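Local coordinates for C protein alpha-antigen (PDB 1YWM) that may play a role in both virulence and immunity as a cell-wall-anchored surface protein of group B Streptococcus, represented here by its N-terminal domain, at residues T148-L151 and T152-T156; N179-E182 and K183-V186. All coordinates share one frame; numbering follows the deposited sequence.

Contact 1 (T148-L151 and T152-T156); sequences TEVL and TGLDT
Thr152 lies one helical turn after Thr148 and grips its carbonyl twice. Its backbone N and its OG1 each donate to Thr148 O at 2.9 Å, arriving from opposite faces of the carbonyl plane. The hydroxyl can fold back in this way because OG1 stands beside the backbone N, anti to the carbonyl carbon (chi1 -75°), which gives it an acceptor inside its own helix. Gly153 follows with a longer bond, its N 3.3 Å from Glu149 O; lacking a side chain, it adds nothing but backbone to this turn, and Leu181 of the helix 168-182 packs against it. Leu154 N then donates to Val150 O almost in line with the carbonyl bond, with an N-H...O angle of 171°. The leucine side chain faces back over the preceding turn: its CD1 lies 4.2 Å from Val150 CG1 and 4.1 Å from Leu151 CD2, the two leucines crossing at a slant. Val133 meets both Val150 and Leu154 from the helix 124-137. Asp155 N closes the series on Leu151 O at 2.8 Å, while its carboxylate turns to Arg134 in a salt bridge through OD2. Regular i to i+4 bonding with apolar residues on the inner side and threonines on the outer one makes this an amphipathic helix of the antiparallel three-helix bundle.

Contact 2 (N179-E182 and K183-V186); sequences NELE and KLLV
Glu180 and Lys183 lean across one another at an angle on the exposed surface near the C-terminal end of the helix 168-182, where the chain passes into the loop, and a salt bridge joins their ends. The lysine runs out straight beyond CG, while the glutamate is bent at chi2 (-59°), which curls its carboxylate round to the ammonium group. Lys183 NZ reaches Glu180 OE2 at 2.8 Å on the syn side of the oxygen, 27° out of the carboxylate plane. The long aliphatic stem of Lys183 is used as well: CB rests 3.4 Å from Glu180 O, and CG lies beside Asn179 O. Lysine suits such a place because it can lay methylenes along the backbone and still carry its charge to a partner.

Leu181 and Leu184 take another side, where Leu181 CD2 meets Leu184 CD1 at 4.2 Å. Both turn to the helix 144-163, Leu181 touching Ile157 and Leu184 touching Glu149 and Val150. Glu182 extends toward the helix 124-137, touching Val133, its CG anti to the backbone N, and sends OE1 to Asn136 ND2 while OE2 bonds to a glycerol, probably from the crystallisation liquor. Leu185 packs its branch over Glu182 O and is buried against Asn136, Ala137 and Trp142.

Beneath these side chains the backbone tightens. Lys183 N makes two weak bonds, to Asn179 O and Glu180 O, whereas Leu184 N donates to Leu181 O at 2.9 Å. Leu185 N closes a type I beta turn on Glu182 O at 3.2 Å, and both of these later donors stand well above the carbonyl planes. The chemistry thus divides the chain end: an exposed ion pair, whose attraction water would probably weaken, and apolar contacts, of which buried Leu185 carries the bundle interior into the loop, with Leu184 at its exposed margin.

How the contacts relate
From the N terminus the chain passes through the beta-sandwich domain and the helix 124-137 before it enters the helix 144-163, where contact 1 spans consecutive turns. It then reverses into the helix 168-182, and contact 2 carries the end of that helix into the loop before the helix 188-194. Each contact is local and closes no large loop; they follow in series, neither nested nor crossed. The centres of contact 1 and contact 2 are nonetheless about 10 Å apart, because the antiparallel helices lie side by side. Val150 CG2 packs 3.8 Å from Leu185 CD2, so contact 1 meets the loop after the helix 168-182, and through Leu181 that helix itself.

Contact 1 (T148-L151 and T152-T156)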
# COMPACT_ATOMS: atom_id res chain seq x y z
N THR A 148 -11.60 -24.57 2.53
CA THR A 148 -10.23 -24.46 3.00
C THR A 148 -9.31 -23.99 1.88
O THR A 148 -8.42 -23.16 2.10
CB THR A 148 -9.80 -25.80 3.60
OG1 THR A 148 -10.50 -25.97 4.85
CG2 THR A 148 -8.30 -25.80 3.97
N GLU A 149 -9.52 -24.51 0.68
CA GLU A 149 -8.69 -24.11 -0.45
C GLU A 149 -8.91 -22.64 -0.78
O GLU A 149 -7.96 -21.90 -1.05
CB GLU A 149 -8.99 -24.98 -1.69
CG GLU A 149 -8.26 -24.53 -2.95
CD GLU A 149 -8.59 -25.42 -4.15
OE1 GLU A 149 -7.88 -25.31 -5.18
OE2 GLU A 149 -9.56 -26.21 -4.08
N VAL A 150 -10.17 -22.21 -0.74
CA VAL A 150 -10.50 -20.82 -1.03
C VAL A 150 -9.91 -19.89 0.06
O VAL A 150 -9.24 -18.88 -0.25
CB VAL A 150 -12.01 -20.59 -1.21
CG1 VAL A 150 -12.37 -19.06 -1.23
CG2 VAL A 150 -12.48 -21.30 -2.53
N LEU A 151 -10.10 -20.25 1.32
CA LEU A 151 -9.55 -19.39 2.40
C LEU A 151 -8.04 -19.32 2.37
O LEU A 151 -7.43 -18.27 2.74
CB LEU A 151 -10.02 -19.90 3.76
CG LEU A 151 -11.54 -19.74 3.97
CD1 LEU A 151 -11.89 -20.20 5.38
CD2 LEU A 151 -12.01 -18.31 3.76
N THR A 152 -7.40 -20.41 1.95
CA THR A 152 -5.94 -20.41 1.86
C THR A 152 -5.47 -19.36 0.84
O THR A 152 -4.48 -18.63 1.07
CB THR A 152 -5.46 -21.85 1.39
OG1 THR A 152 -5.56 -22.79 2.48
CG2 THR A 152 -3.95 -21.84 1.06
N GLY A 153 -6.16 -19.30 -0.29
CA GLY A 153 -5.80 -18.35 -1.33
C GLY A 153 -6.07 -16.91 -0.89
O GLY A 153 -5.26 -15.98 -1.14
N LEU A 154 -7.21 -16.70 -0.25
CA LEU A 154 -7.49 -15.38 0.31
C LEU A 154 -6.43 -14.95 1.35
O LEU A 154 -6.04 -13.77 1.38
CB LEU A 154 -8.88 -15.33 0.95
CG LEU A 154 -10.07 -15.63 0.01
CD1 LEU A 154 -11.36 -15.50 0.84
CD2 LEU A 154 -10.14 -14.71 -1.21
N ASP A 155 -6.04 -15.86 2.24
CA ASP A 155 -5.02 -15.55 3.24
C ASP A 155 -3.68 -15.17 2.62
O ASP A 155 -3.00 -14.28 3.12
CB ASP A 155 -4.83 -16.71 4.22
CG ASP A 155 -6.05 -16.94 5.07
OD1 ASP A 155 -6.10 -17.99 5.74
OD2 ASP A 155 -7.00 -16.12 5.10
N THR A 156 -3.32 -15.84 1.54
CA THR A 156 -2.07 -15.55 0.84
C THR A 156 -2.09 -14.11 0.27
O THR A 156 -1.13 -13.32 0.46
CB THR A 156 -1.85 -16.61 -0.26
OG1 THR A 156 -1.62 -17.89 0.38
CG2 THR A 156 -0.58 -16.31 -1.06

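Contact 2 (N179-E182 and K183-V186)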
# COMPACT_ATOMS: atom_id res chain seq x y z
N ASN A 179 -11.93 -13.25 -7.39
CA ASN A 179 -13.15 -13.71 -8.08
C ASN A 179 -13.03 -15.14 -8.55
O ASN A 179 -14.01 -15.92 -8.45
CB ASN A 179 -13.43 -12.85 -9.31
CG ASN A 179 -13.67 -11.41 -8.99
OD1 ASN A 179 -14.10 -11.08 -7.90
ND2 ASN A 179 -13.42 -10.54 -9.97
N GLU A 180 -11.85 -15.48 -9.09
CA GLU A 180 -11.55 -16.84 -9.53
C GLU A 180 -11.49 -17.86 -8.39
O GLU A 180 -12.03 -18.98 -8.53
CB GLU A 180 -10.25 -16.88 -10.36
CG GLU A 180 -10.42 -16.25 -11.74
CD GLU A 180 -11.51 -16.94 -12.58
OE1 GLU A 180 -11.49 -18.20 -12.64
OE2 GLU A 180 -12.38 -16.24 -13.14
N LEU A 181 -10.83 -17.50 -7.29
CA LEU A 181 -10.85 -18.35 -6.08
C LEU A 181 -12.27 -18.70 -5.62
O LEU A 181 -12.56 -19.85 -5.24
CB LEU A 181 -10.09 -17.68 -4.91
CG LEU A 181 -8.55 -17.76 -4.93
CD1 LEU A 181 -7.95 -16.69 -3.97
CD2 LEU A 181 -8.07 -19.17 -4.56
N GLU A 182 -13.15 -17.72 -5.62
CA GLU A 182 -14.53 -17.94 -5.17
C GLU A 182 -15.22 -19.01 -6.01
O GLU A 182 -16.02 -19.78 -5.51
CB GLU A 182 -15.32 -16.63 -5.19
CG GLU A 182 -16.73 -16.78 -4.59
CD GLU A 182 -17.44 -15.46 -4.44
OE1 GLU A 182 -18.00 -15.19 -3.34
OE2 GLU A 182 -17.41 -14.69 -5.41
N LYS A 183 -14.87 -19.09 -7.28
CA LYS A 183 -15.44 -20.14 -8.15
C LYS A 183 -14.99 -21.55 -7.80
O LYS A 183 -15.59 -22.51 -8.29
CB LYS A 183 -15.17 -19.83 -9.64
CG LYS A 183 -15.72 -18.50 -10.11
CD LYS A 183 -15.35 -18.28 -11.58
CE LYS A 183 -15.72 -16.88 -12.10
NZ LYS A 183 -15.14 -16.73 -13.49
N LEU A 184 -14.01 -21.70 -6.90
CA LEU A 184 -13.60 -23.02 -6.46
C LEU A 184 -14.51 -23.64 -5.39
O LEU A 184 -14.34 -24.81 -5.04
CB LEU A 184 -12.14 -23.02 -5.97
CG LEU A 184 -11.10 -22.61 -7.05
CD1 LEU A 184 -9.68 -22.59 -6.42
CD2 LEU A 184 -11.11 -23.52 -8.30
N LEU A 185 -15.43 -22.86 -4.84
CA LEU A 185 -16.32 -23.39 -3.81
C LEU A 185 -17.21 -24.46 -4.47
O LEU A 185 -17.68 -24.27 -5.60
CB LEU A 185 -17.20 -22.29 -3.20
CG LEU A 185 -16.41 -21.27 -2.38
CD1 LEU A 185 -17.35 -20.11 -2.08
CD2 LEU A 185 -15.89 -22.02 -1.11
N VAL A 186 -17.39 -25.55 -3.76
CA VAL A 186 -18.20 -26.69 -4.27
C VAL A 186 -19.28 -26.96 -3.26
O VAL A 186 -18.99 -27.09 -2.07
CB VAL A 186 -17.31 -27.97 -4.42
CG1 VAL A 186 -18.18 -29.23 -4.79
CG2 VAL A 186 -16.20 -27.75 -5.45